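Local structure of ABC-type branched-chain amino acid transport systems periplasmic component-like protein (Thermomonospora curvata, 4N03) at residues Gln58-Glu63 with Gly317-Val322; Pro289-Leu294 with Asp351-Pro356; Ser323-Ala328 with Glu337-Ala342. The protein probably serves as the substrate-binding component of an ABC transporter, holding a fatty acid, here palmitic acid, for delivery to the membrane permease. All blocks are in the same frame, centred on the assembly; numbering follows the deposited sequence.

Overall arrangement
Contacts 1 and 3 share helix 309-330, which also borders contact 2. Contact 1 packs the middle of that helix against helix 47-66; contact 3 sets the later turns against helix 336-343, the two centres about 14 Å apart. Contact 2 joins the preceding helix, 289-301, to the loop between helix 336-343 and strand 370-375, its centre about 14 Å from contact 1 and 22 Å from contact 3. Along the chain the segments of contacts 1 and 2 alternate, and contact 3 follows contact 1, both its segments falling between those of contact 2. Contacts 1 and 2 touch through Ser319 with Asp351 and Leu59 with Leu294, beside the loop whose Thr355 touches the bound palmitic acid.

Contact 1. Residues Gln58-Glu63 with Gly317-Val322; sequences QLYYEE and GASIVV
In this periplasmic binding protein of the leucine-binding family, two helices of the alpha/beta lobe built on the four-stranded parallel sheet, 47-66 and 309-330, pack here through the tyrosine pair Tyr60 and Tyr61, their segment axes 9.2 Å apart at 42°. Ala318 CB sits between the two, 3.4 Å from Tyr60 CB and 3.6 Å from Tyr61 CE1. A chi1 of -160° swings the Tyr60 ring away from its own backbone N and lays one face over the backbone at Ala318 and Ser319, Ser319 N over its centre and CZ 3.5 Å from Ser319 CA. Two waters join its hydroxyl to the other helix: one, 2.8 Å from Tyr60 OH, donates to Ser319 O, the other bonds Ser319 OG. Tyr61 instead offers its ring edge to Val322 CG2, while its OH reaches Val321 CG1 at 3.4 Å and hydrogen-bonds Gln57. A leucine in place of Tyr60 would probably uncover the Ser319 backbone and leave both waters without their shared hydroxyl. Tyr315, one turn earlier on helix 309-330, packs edge-to-face with the Tyr60 ring, and beyond Tyr61 lie Ile75 and Ala77 of strand 74-81 and Pro104 of strand 103-107.

Contact 2. Residues Pro289-Leu294 with Asp351-Pro356; sequences PAIKKL and DGLGTP
Leu353 points one methyl, CD2, into the first turns of helix 289-301, where Ala290, Ile291 and Leu294 all meet it. Ala290 CB is 3.8 Å from Leu353 CD2, Ile291 CD1 stands 3.9 Å from the same methyl, and Leu294 CD2 touches it more loosely at 4.2 Å. The Ile291 and Leu353 side chains pass each other at a slant. In Ile291, CG1 is anti to the carbonyl carbon (chi1 -72°) and a second bend at chi2 brings CD1 round to the loop, where it also rests 3.7 Å from Leu353 O. Ala290 has a second neighbour in the loop backbone, Gly352 O, 3.4 Å from its CB. The same carbonyl accepts a hydrogen bond from a water, which in turn accepts from Ala290 N, so helix start and loop are bridged although no direct hydrogen bond joins them. The loop is shaped by an Asx turn: Asp351 OD1 accepts from Leu353 N at 2.9 Å, from the anti side and 35° out of the carboxylate plane. Gly352, within this turn, has a positive phi of 81°, and a beta carbon there would probably press on Ala290 CB and, at these backbone angles, on the preceding carbonyl oxygen. Val312 of helix 309-330 packs against both Ile291 and Leu353. Farther along the loop Thr355, its OG1 bonded to Ala280 O, touches the bound palmitic acid.

Contact 3. Residues Ser323-Ala328 with Glu337-Ala342; sequences SALEKA and EGLINA
Ala342 CB and Leu339 CD1 make the close part of this contact, each pressed against the backbone of helix 309-330. The Ala342 methyl comes within 3.3 Å of Ala324 O and also meets Ala328, whose CB is 4.2 Å from Ala342 CB. Leu339 CD1 settles at the junction of Ala324 and Leu325, 3.6 Å from Leu325 N and equally close to the Ala324 methyl. Leu339, its chi1 near 180° (-174°), sends this branch across toward the other helix; there Leu325 CD2 approaches CD1 at 3.6 Å, the two leucine side chains meeting at an oblique angle. Small residues let the backbones come near: the methyls of Ala324, Ala328 and Ala342 point toward the partner helix, Gly338 adds no side chain, and the segment axes approach to 8.0 Å while crossing at 117°. The two helices, 309-330 and 336-343, follow each other in the chain, joined by a short link that contains strand 333-334, which pairs in parallel with strand 24-25. The loop residues Leu101 and Ala102 extend the apolar packing, Leu101 against Leu325 and Ala102 against Leu339. The Lys327 side is looser and wetter. Lys327 CB still touches Ala342 CB at 3.7 Å, but the rest of the chain runs on past Ala342; in one of two conformers it bends at chi4 and brings NZ to a water that donates to Ala342 O, a link that is therefore tentative. That carbonyl also accepts from Ser345 OG, and any ion pair of the ammonium group with Glu346 is long and weak.

Contact 1. Residues Gln58-Glu63 with Gly317-Val322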
ATOM      1  N   GLN A  58       3.728  15.101  -3.347  1.00 13.38           N
ATOM      2  CA  GLN A  58       4.019  16.533  -3.498  0.60 15.02           C
ATOM      3  C   GLN A  58       5.096  16.745  -4.625  1.00 14.24           C
ATOM      4  O   GLN A  58       5.000  17.718  -5.400  1.00 15.44           O
ATOM      5  CB  GLN A  58       4.368  17.229  -2.138  0.60 18.13           C
ATOM      6  CG  GLN A  58       3.344  17.201  -0.956  0.60 18.20           C
ATOM      7  CD  GLN A  58       2.081  18.121  -1.014  0.60 18.65           C
ATOM      8  OE1 GLN A  58       2.004  19.079  -1.775  0.60 25.58           O
ATOM      9  NE2 GLN A  58       1.080  17.816  -0.174  0.60 21.50           N
ATOM     10  N   LEU A  59       6.065  15.869  -4.731  1.00 13.83           N
ATOM     11  CA  LEU A  59       7.042  15.946  -5.797  1.00 15.35           C
ATOM     12  C   LEU A  59       6.379  15.869  -7.161  1.00 14.51           C
ATOM     13  O   LEU A  59       6.646  16.715  -8.050  1.00 15.59           O
ATOM     14  CB  LEU A  59       8.055  14.809  -5.653  1.00 15.48           C
ATOM     15  CG  LEU A  59       9.115  14.753  -6.764  1.00 16.06           C
ATOM     16  CD1 LEU A  59      10.027  15.939  -6.859  1.00 18.87           C
ATOM     17  CD2 LEU A  59       9.919  13.472  -6.624  1.00 17.54           C
ATOM     18  N   TYR A  60       5.502  14.892  -7.334  1.00 13.95           N
ATOM     19  CA  TYR A  60       4.786  14.742  -8.592  1.00 14.31           C
ATOM     20  C   TYR A  60       3.968  16.030  -8.908  1.00 14.70           C
ATOM     21  O   TYR A  60       4.005  16.553 -10.020  1.00 15.51           O
ATOM     22  CB  TYR A  60       3.851  13.499  -8.531  1.00 13.26           C
ATOM     23  CG  TYR A  60       3.443  12.998  -9.900  1.00 13.95           C
ATOM     24  CD1 TYR A  60       2.458  13.650 -10.655  1.00 15.15           C
ATOM     25  CD2 TYR A  60       4.044  11.889 -10.464  1.00 15.13           C
ATOM     26  CE1 TYR A  60       2.133  13.194 -11.936  1.00 14.55           C
ATOM     27  CE2 TYR A  60       3.749  11.449 -11.720  1.00 17.02           C
ATOM     28  CZ  TYR A  60       2.763  12.089 -12.451  1.00 17.00           C
ATOM     29  OH  TYR A  60       2.491  11.645 -13.712  1.00 20.05           O
ATOM     30  N   TYR A  61       3.196  16.509  -7.936  1.00 13.18           N
ATOM     31  CA  TYR A  61       2.327  17.654  -8.178  1.00 14.18           C
ATOM     32  C   TYR A  61       3.176  18.896  -8.474  1.00 15.28           C
ATOM     33  O   TYR A  61       2.782  19.695  -9.313  1.00 17.07           O
ATOM     34  CB  TYR A  61       1.376  17.928  -7.015  1.00 13.37           C
ATOM     35  CG  TYR A  61       0.478  16.755  -6.674  1.00 12.68           C
ATOM     36  CD1 TYR A  61      -0.067  15.950  -7.666  1.00 11.80           C
ATOM     37  CD2 TYR A  61       0.230  16.409  -5.374  1.00 12.39           C
ATOM     38  CE1 TYR A  61      -0.849  14.860  -7.366  1.00 11.63           C
ATOM     39  CE2 TYR A  61      -0.581  15.300  -5.065  1.00 12.15           C
ATOM     40  CZ  TYR A  61      -1.094  14.520  -6.067  1.00 10.86           C
ATOM     41  OH  TYR A  61      -1.843  13.393  -5.829  1.00 11.92           O
ATOM     42  N   GLU A  62       4.300  19.075  -7.793  1.00 15.00           N
ATOM     43  CA  GLU A  62       5.211  20.186  -8.122  1.00 15.56           C
ATOM     44  C   GLU A  62       5.678  20.073  -9.578  1.00 16.98           C
ATOM     45  O   GLU A  62       5.769  21.115 -10.287  1.00 19.52           O
ATOM     46  CB  GLU A  62       6.392  20.203  -7.155  1.00 18.35           C
ATOM     47  CG  GLU A  62       7.540  21.136  -7.547  1.00 24.22           C
ATOM     48  CD  GLU A  62       8.774  20.934  -6.661  1.00 31.24           C
ATOM     49  OE1 GLU A  62       8.822  21.561  -5.579  1.00 43.62           O
ATOM     50  OE2 GLU A  62       9.690  20.141  -7.052  1.00 37.13           O
ATOM     51  N   GLU A  63       6.132  18.925 -10.027  1.00 17.02           N
ATOM     52  CA  GLU A  63       6.551  18.732 -11.417  1.00 19.16           C
ATOM     53  C   GLU A  63       5.430  19.091 -12.399  1.00 17.60           C
ATOM     54  O   GLU A  63       5.667  19.758 -13.409  1.00 20.84           O
ATOM     55  CB  GLU A  63       7.005  17.293 -11.654  1.00 18.29           C
ATOM     56  CG  GLU A  63       8.290  16.970 -10.911  1.00 18.10           C
ATOM     57  CD  GLU A  63       8.635  15.488 -10.865  1.00 19.36           C
ATOM     58  OE1 GLU A  63       7.776  14.611 -11.182  1.00 20.83           O
ATOM     59  OE2 GLU A  63       9.805  15.196 -10.466  1.00 21.35           O
ATOM     60  N   GLY A 317       0.562   6.984  -7.037  1.00 11.21           N
ATOM     61  CA  GLY A 317      -0.797   7.453  -6.781  1.00 11.54           C
ATOM     62  C   GLY A 317      -1.055   8.809  -7.386  1.00 10.32           C
ATOM     63  O   GLY A 317      -2.102   9.100  -7.960  1.00 10.43           O
ATOM     64  N   ALA A 318      -0.052   9.710  -7.284  1.00 10.64           N
ATOM     65  CA  ALA A 318      -0.138  11.015  -7.906  1.00 10.95           C
ATOM     66  C   ALA A 318      -0.269  10.863  -9.431  1.00 11.27           C
ATOM     67  O   ALA A 318      -1.045  11.573 -10.068  1.00 12.40           O
ATOM     68  CB  ALA A 318       1.052  11.865  -7.522  1.00 11.22           C
ATOM     69  N   SER A 319       0.486   9.962 -10.005  1.00 12.86           N
ATOM     70  CA  SER A 319       0.424   9.716 -11.437  1.00 13.58           C
ATOM     71  C   SER A 319      -1.010   9.304 -11.836  1.00 13.07           C
ATOM     72  O   SER A 319      -1.559   9.756 -12.841  1.00 14.18           O
ATOM     73  CB  SER A 319       1.384   8.609 -11.811  1.00 16.72           C
ATOM     74  OG  SER A 319       1.312   8.330 -13.188  1.00 21.68           O
ATOM     75  N   ILE A 320      -1.648   8.430 -11.051  1.00 11.92           N
ATOM     76  CA  ILE A 320      -3.018   7.967 -11.318  1.00 11.66           C
ATOM     77  C   ILE A 320      -3.985   9.138 -11.297  1.00 11.48           C
ATOM     78  O   ILE A 320      -4.809   9.303 -12.219  1.00 11.54           O
ATOM     79  CB  ILE A 320      -3.451   6.875 -10.309  1.00 12.14           C
ATOM     80  CG1 ILE A 320      -2.658   5.594 -10.539  1.00 13.23           C
ATOM     81  CG2 ILE A 320      -4.958   6.615 -10.454  1.00 12.76           C
ATOM     82  CD1 ILE A 320      -2.774   4.605  -9.400  1.00 15.02           C
ATOM     83  N   VAL A 321      -3.978   9.953 -10.243  1.00 11.13           N
ATOM     84  CA  VAL A 321      -4.933  11.023 -10.158  1.00 11.01           C
ATOM     85  C   VAL A 321      -4.715  12.072 -11.258  1.00 11.82           C
ATOM     86  O   VAL A 321      -5.656  12.619 -11.823  1.00 12.11           O
ATOM     87  CB  VAL A 321      -5.008  11.655  -8.745  1.00 11.13           C
ATOM     88  CG1 VAL A 321      -3.828  12.583  -8.445  1.00 11.12           C
ATOM     89  CG2 VAL A 321      -6.322  12.400  -8.604  1.00 12.17           C
ATOM     90  N   VAL A 322      -3.457  12.373 -11.577  1.00 11.40           N
ATOM     91  CA  VAL A 322      -3.147  13.366 -12.617  1.00 12.62           C
ATOM     92  C   VAL A 322      -3.616  12.854 -13.991  1.00 12.62           C
ATOM     93  O   VAL A 322      -4.158  13.627 -14.769  1.00 13.11           O
ATOM     94  CB  VAL A 322      -1.663  13.810 -12.589  1.00 13.10           C
ATOM     95  CG1 VAL A 322      -1.347  14.621 -13.802  1.00 14.14           C
ATOM     96  CG2 VAL A 322      -1.382  14.562 -11.309  1.00 14.32           C
TER
HETATM   97  O   HOH W   1       0.002  11.229 -14.827  1.00 22.69           O
HETATM   98  O   HOH W   2       3.581   8.689 -14.463  1.00 31.77           O

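Contact 2. Residues Pro289-Leu294 with Asp351-Pro356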
ATOM      1  N   PRO A 289      13.620   2.302 -15.848  1.00 17.01           N
ATOM      2  CA  PRO A 289      13.992   3.714 -16.044  1.00 18.11           C
ATOM      3  C   PRO A 289      13.196   4.695 -15.204  1.00 15.91           C
ATOM      4  O   PRO A 289      13.756   5.635 -14.647  1.00 16.18           O
ATOM      5  CB  PRO A 289      13.756   3.938 -17.544  1.00 20.27           C
ATOM      6  CG  PRO A 289      13.875   2.601 -18.134  1.00 23.69           C
ATOM      7  CD  PRO A 289      13.410   1.621 -17.130  1.00 18.18           C
ATOM      8  N   ALA A 290      11.899   4.457 -15.005  1.00 15.71           N
ATOM      9  CA  ALA A 290      11.109   5.407 -14.235  1.00 14.63           C
ATOM     10  C   ALA A 290      11.472   5.353 -12.760  1.00 12.58           C
ATOM     11  O   ALA A 290      11.347   6.359 -12.067  1.00 14.55           O
ATOM     12  CB  ALA A 290       9.625   5.169 -14.405  1.00 15.55           C
ATOM     13  N   ILE A 291      11.883   4.169 -12.290  1.00 14.30           N
ATOM     14  CA  ILE A 291      12.311   4.032 -10.889  1.00 14.18           C
ATOM     15  C   ILE A 291      13.611   4.813 -10.656  1.00 13.20           C
ATOM     16  O   ILE A 291      13.735   5.527  -9.677  1.00 14.25           O
ATOM     17  CB  ILE A 291      12.511   2.550 -10.533  1.00 13.25           C
ATOM     18  CG1 ILE A 291      11.186   1.850 -10.440  1.00 13.76           C
ATOM     19  CG2 ILE A 291      13.322   2.346  -9.265  1.00 15.43           C
ATOM     20  CD1 ILE A 291      10.340   2.086  -9.191  1.00 17.12           C
ATOM     21  N   LYS A 292      14.571   4.635 -11.555  1.00 14.67           N
ATOM     22  CA  LYS A 292      15.850   5.373 -11.476  0.70 14.60           C
ATOM     23  C   LYS A 292      15.635   6.893 -11.520  1.00 15.44           C
ATOM     24  O   LYS A 292      16.215   7.663 -10.735  1.00 16.71           O
ATOM     25  CB  LYS A 292      16.755   4.885 -12.600  0.70 16.99           C
ATOM     26  CG  LYS A 292      17.244   3.466 -12.434  0.70 20.20           C
ATOM     27  CD  LYS A 292      18.059   2.940 -13.607  0.70 23.79           C
ATOM     28  CE  LYS A 292      18.209   1.428 -13.552  0.70 23.21           C
ATOM     29  NZ  LYS A 292      19.005   0.964 -12.375  0.70 28.12           N
ATOM     30  N   LYS A 293      14.779   7.339 -12.417  1.00 14.88           N
ATOM     31  CA  LYS A 293      14.435   8.756 -12.515  1.00 15.35           C
ATOM     32  C   LYS A 293      13.804   9.293 -11.238  1.00 14.83           C
ATOM     33  O   LYS A 293      14.112  10.402 -10.768  1.00 15.38           O
ATOM     34  CB  LYS A 293      13.566   8.988 -13.738  1.00 16.93           C
ATOM     35  CG  LYS A 293      13.149  10.415 -14.027  1.00 23.35           C
ATOM     36  CD  LYS A 293      12.277  10.471 -15.285  1.00 27.97           C
ATOM     37  CE  LYS A 293      12.141  11.903 -15.780  1.00 36.83           C
ATOM     38  NZ  LYS A 293      11.410  11.967 -17.077  1.00 41.67           N
ATOM     39  N   LEU A 294      12.881   8.511 -10.670  1.00 13.96           N
ATOM     40  CA  LEU A 294      12.234   8.873  -9.413  1.00 12.87           C
ATOM     41  C   LEU A 294      13.252   8.954  -8.275  1.00 12.81           C
ATOM     42  O   LEU A 294      13.214   9.847  -7.455  1.00 13.89           O
ATOM     43  CB  LEU A 294      11.111   7.890  -9.134  1.00 12.60           C
ATOM     44  CG  LEU A 294      10.447   8.023  -7.760  1.00 12.16           C
ATOM     45  CD1 LEU A 294       9.892   9.417  -7.544  1.00 13.30           C
ATOM     46  CD2 LEU A 294       9.345   6.993  -7.625  1.00 11.32           C
ATOM     47  N   ASP A 351       2.544   2.879 -15.341  1.00 14.72           N
ATOM     48  CA  ASP A 351       3.308   4.104 -15.091  1.00 17.73           C
ATOM     49  C   ASP A 351       4.826   3.892 -15.140  1.00 15.33           C
ATOM     50  O   ASP A 351       5.601   4.838 -14.903  1.00 17.46           O
ATOM     51  CB  ASP A 351       2.861   4.716 -13.735  1.00 20.63           C
ATOM     52  CG  ASP A 351       3.161   3.835 -12.534  1.00 20.01           C
ATOM     53  OD1 ASP A 351       3.872   2.856 -12.623  1.00 21.48           O
ATOM     54  OD2 ASP A 351       2.652   4.151 -11.406  1.00 29.69           O
ATOM     55  N   GLY A 352       5.285   2.704 -15.473  1.00 13.74           N
ATOM     56  CA  GLY A 352       6.694   2.409 -15.517  1.00 14.22           C
ATOM     57  C   GLY A 352       7.343   2.097 -14.199  1.00 13.91           C
ATOM     58  O   GLY A 352       8.561   1.896 -14.169  1.00 14.37           O
ATOM     59  N   LEU A 353       6.580   2.068 -13.117  1.00 13.23           N
ATOM     60  CA  LEU A 353       7.107   1.857 -11.798  1.00 14.45           C
ATOM     61  C   LEU A 353       6.999   0.431 -11.304  1.00 14.14           C
ATOM     62  O   LEU A 353       7.309   0.164 -10.150  1.00 15.96           O
ATOM     63  CB  LEU A 353       6.406   2.791 -10.823  1.00 14.31           C
ATOM     64  CG  LEU A 353       6.619   4.275 -11.083  1.00 14.95           C
ATOM     65  CD1 LEU A 353       5.740   5.077 -10.138  1.00 19.63           C
ATOM     66  CD2 LEU A 353       8.049   4.725 -10.931  1.00 15.59           C
ATOM     67  N   GLY A 354       6.574  -0.475 -12.181  1.00 12.23           N
ATOM     68  CA  GLY A 354       6.639  -1.901 -11.870  1.00 12.87           C
ATOM     69  C   GLY A 354       5.328  -2.580 -11.491  1.00 12.18           C
ATOM     70  O   GLY A 354       5.385  -3.746 -11.122  1.00 14.84           O
ATOM     71  N   THR A 355       4.201  -1.900 -11.619  1.00 11.76           N
ATOM     72  CA  THR A 355       2.912  -2.513 -11.259  1.00 10.81           C
ATOM     73  C   THR A 355       1.831  -2.115 -12.267  1.00 11.24           C
ATOM     74  O   THR A 355       1.001  -1.272 -12.002  1.00 11.82           O
ATOM     75  CB  THR A 355       2.495  -2.067  -9.850  1.00 11.78           C
ATOM     76  OG1 THR A 355       3.569  -2.195  -8.904  1.00 12.70           O
ATOM     77  CG2 THR A 355       1.322  -2.884  -9.339  1.00 12.23           C
ATOM     78  N   PRO A 356       1.842  -2.759 -13.431  1.00 11.58           N
ATOM     79  CA  PRO A 356       0.748  -2.532 -14.372  1.00 11.26           C
ATOM     80  C   PRO A 356      -0.605  -2.930 -13.737  1.00 10.94           C
ATOM     81  O   PRO A 356      -0.657  -3.868 -12.915  1.00 12.42           O
ATOM     82  CB  PRO A 356       1.079  -3.485 -15.539  1.00 13.54           C
ATOM     83  CG  PRO A 356       2.538  -3.700 -15.459  1.00 14.15           C
ATOM     84  CD  PRO A 356       2.878  -3.635 -13.974  1.00 12.96           C
TER
HETATM   85  O   HOH W   3      10.211   2.384 -16.234  1.00 17.19           O

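Contact 3. Residues Ser323-Ala328 with Glu337-Ala342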
ATOM      1  N   SER A 323      -3.380  11.584 -14.297  1.00 13.29           N
ATOM      2  CA  SER A 323      -3.857  11.031 -15.560  0.60 13.17           C
ATOM      3  C   SER A 323      -5.381  11.240 -15.677  1.00 13.24           C
ATOM      4  O   SER A 323      -5.898  11.639 -16.716  1.00 14.65           O
ATOM      5  CB  SER A 323      -3.530   9.532 -15.663  0.60 14.47           C
ATOM      6  OG  SER A 323      -2.143   9.339 -15.909  0.60 14.75           O
ATOM      7  N   ALA A 324      -6.110  10.959 -14.593  1.00 12.90           N
ATOM      8  CA  ALA A 324      -7.559  11.113 -14.582  1.00 12.91           C
ATOM      9  C   ALA A 324      -7.948  12.572 -14.693  1.00 11.85           C
ATOM     10  O   ALA A 324      -8.848  12.921 -15.444  1.00 12.89           O
ATOM     11  CB  ALA A 324      -8.177  10.486 -13.331  1.00 12.83           C
ATOM     12  N   LEU A 325      -7.216  13.462 -14.008  1.00 12.48           N
ATOM     13  CA  LEU A 325      -7.528  14.874 -14.084  1.00 12.43           C
ATOM     14  C   LEU A 325      -7.335  15.422 -15.504  1.00 13.36           C
ATOM     15  O   LEU A 325      -8.129  16.211 -15.976  1.00 13.75           O
ATOM     16  CB  LEU A 325      -6.658  15.690 -13.116  1.00 12.63           C
ATOM     17  CG  LEU A 325      -6.962  15.553 -11.613  1.00 13.63           C
ATOM     18  CD1 LEU A 325      -5.808  16.079 -10.779  1.00 13.85           C
ATOM     19  CD2 LEU A 325      -8.247  16.298 -11.288  1.00 14.34           C
ATOM     20  N   GLU A 326      -6.285  14.974 -16.167  1.00 14.03           N
ATOM     21  CA  GLU A 326      -6.016  15.422 -17.527  0.70 15.63           C
ATOM     22  C   GLU A 326      -7.111  14.961 -18.497  1.00 14.66           C
ATOM     23  O   GLU A 326      -7.538  15.749 -19.374  1.00 16.90           O
ATOM     24  CB  GLU A 326      -4.657  14.924 -17.982  0.70 17.51           C
ATOM     25  CG  GLU A 326      -3.499  15.642 -17.311  0.70 18.39           C
ATOM     26  CD  GLU A 326      -2.153  15.035 -17.667  0.70 22.78           C
ATOM     27  OE1 GLU A 326      -2.114  13.874 -18.116  0.70 28.51           O
ATOM     28  OE2 GLU A 326      -1.137  15.743 -17.508  0.70 30.27           O
ATOM     29  N   LYS A 327      -7.591  13.729 -18.362  1.00 14.44           N
ATOM     30  CA  LYS A 327      -8.666  13.239 -19.230  0.60 14.07           C
ATOM     31  C   LYS A 327      -9.966  13.978 -18.914  1.00 13.56           C
ATOM     32  O   LYS A 327     -10.735  14.372 -19.813  1.00 15.06           O
ATOM     33  CB  LYS A 327      -8.849  11.732 -19.055  0.60 16.42           C
ATOM     34  CG  LYS A 327      -7.843  10.798 -19.734  0.60 18.84           C
ATOM     35  CD  LYS A 327      -8.209   9.348 -19.412  0.60 23.98           C
ATOM     36  CE  LYS A 327      -7.113   8.349 -19.707  0.60 27.58           C
ATOM     37  NZ  LYS A 327      -6.149   8.285 -18.586  0.60 28.09           N
ATOM     38  N   ALA A 328     -10.251  14.189 -17.628  1.00 12.58           N
ATOM     39  CA  ALA A 328     -11.442  14.934 -17.251  1.00 13.39           C
ATOM     40  C   ALA A 328     -11.431  16.365 -17.757  1.00 13.75           C
ATOM     41  O   ALA A 328     -12.428  16.893 -18.224  1.00 13.65           O
ATOM     42  CB  ALA A 328     -11.618  14.872 -15.754  1.00 13.48           C
ATOM     43  N   GLU A 337     -17.979  13.276 -10.963  1.00 12.10           N
ATOM     44  CA  GLU A 337     -18.416  12.334 -11.993  0.60 13.35           C
ATOM     45  C   GLU A 337     -17.405  12.272 -13.157  1.00 11.84           C
ATOM     46  O   GLU A 337     -16.985  11.223 -13.637  1.00 12.31           O
ATOM     47  CB  GLU A 337     -19.811  12.726 -12.500  0.60 16.66           C
ATOM     48  CG  GLU A 337     -20.369  11.885 -13.632  0.60 21.00           C
ATOM     49  CD  GLU A 337     -21.743  12.350 -14.084  0.60 28.16           C
ATOM     50  OE1 GLU A 337     -21.833  12.914 -15.194  0.60 33.55           O
ATOM     51  OE2 GLU A 337     -22.725  12.155 -13.337  0.60 40.25           O
ATOM     52  N   GLY A 338     -16.953  13.452 -13.599  1.00 12.51           N
ATOM     53  CA  GLY A 338     -16.006  13.517 -14.705  1.00 11.95           C
ATOM     54  C   GLY A 338     -14.699  12.827 -14.344  1.00 10.62           C
ATOM     55  O   GLY A 338     -14.117  12.089 -15.132  1.00 11.64           O
ATOM     56  N   LEU A 339     -14.266  13.033 -13.113  1.00 10.65           N
ATOM     57  CA  LEU A 339     -12.994  12.486 -12.698  1.00 10.54           C
ATOM     58  C   LEU A 339     -13.011  10.979 -12.588  1.00  9.41           C
ATOM     59  O   LEU A 339     -12.122  10.281 -13.036  1.00 10.47           O
ATOM     60  CB  LEU A 339     -12.556  13.118 -11.386  1.00 10.97           C
ATOM     61  CG  LEU A 339     -11.154  12.724 -10.918  1.00 11.16           C
ATOM     62  CD1 LEU A 339     -10.085  13.209 -11.890  1.00 12.89           C
ATOM     63  CD2 LEU A 339     -10.877  13.326  -9.548  1.00 12.37           C
ATOM     64  N   ILE A 340     -14.050  10.422 -11.955  1.00 10.22           N
ATOM     65  CA  ILE A 340     -14.117   8.983 -11.780  1.00 11.35           C
ATOM     66  C   ILE A 340     -14.293   8.291 -13.116  1.00 10.33           C
ATOM     67  O   ILE A 340     -13.707   7.249 -13.352  1.00 11.55           O
ATOM     68  CB  ILE A 340     -15.149   8.540 -10.733  1.00 11.67           C
ATOM     69  CG1 ILE A 340     -14.844   7.105 -10.269  1.00 11.10           C
ATOM     70  CG2 ILE A 340     -16.556   8.662 -11.245  1.00 13.23           C
ATOM     71  CD1 ILE A 340     -13.510   6.953  -9.561  1.00 13.78           C
ATOM     72  N   ASN A 341     -15.082   8.892 -14.004  1.00 11.02           N
ATOM     73  CA  ASN A 341     -15.279   8.251 -15.306  1.00 11.73           C
ATOM     74  C   ASN A 341     -13.980   8.279 -16.118  1.00 11.48           C
ATOM     75  O   ASN A 341     -13.652   7.330 -16.791  1.00 13.17           O
ATOM     76  CB  ASN A 341     -16.430   8.947 -16.021  1.00 13.12           C
ATOM     77  CG  ASN A 341     -17.783   8.583 -15.432  1.00 14.48           C
ATOM     78  OD1 ASN A 341     -17.899   7.642 -14.671  1.00 18.75           O
ATOM     79  ND2 ASN A 341     -18.745   9.374 -15.741  1.00 17.95           N
ATOM     80  N   ALA A 342     -13.189   9.352 -16.005  1.00 11.35           N
ATOM     81  CA  ALA A 342     -11.867   9.425 -16.635  1.00 12.01           C
ATOM     82  C   ALA A 342     -10.966   8.332 -16.068  1.00 12.48           C
ATOM     83  O   ALA A 342     -10.321   7.602 -16.805  1.00 14.64           O
ATOM     84  CB  ALA A 342     -11.235  10.795 -16.432  1.00 13.02           C
TER
HETATM   85  O   HOH W   4      -7.298   7.847 -16.276  1.00 21.89           O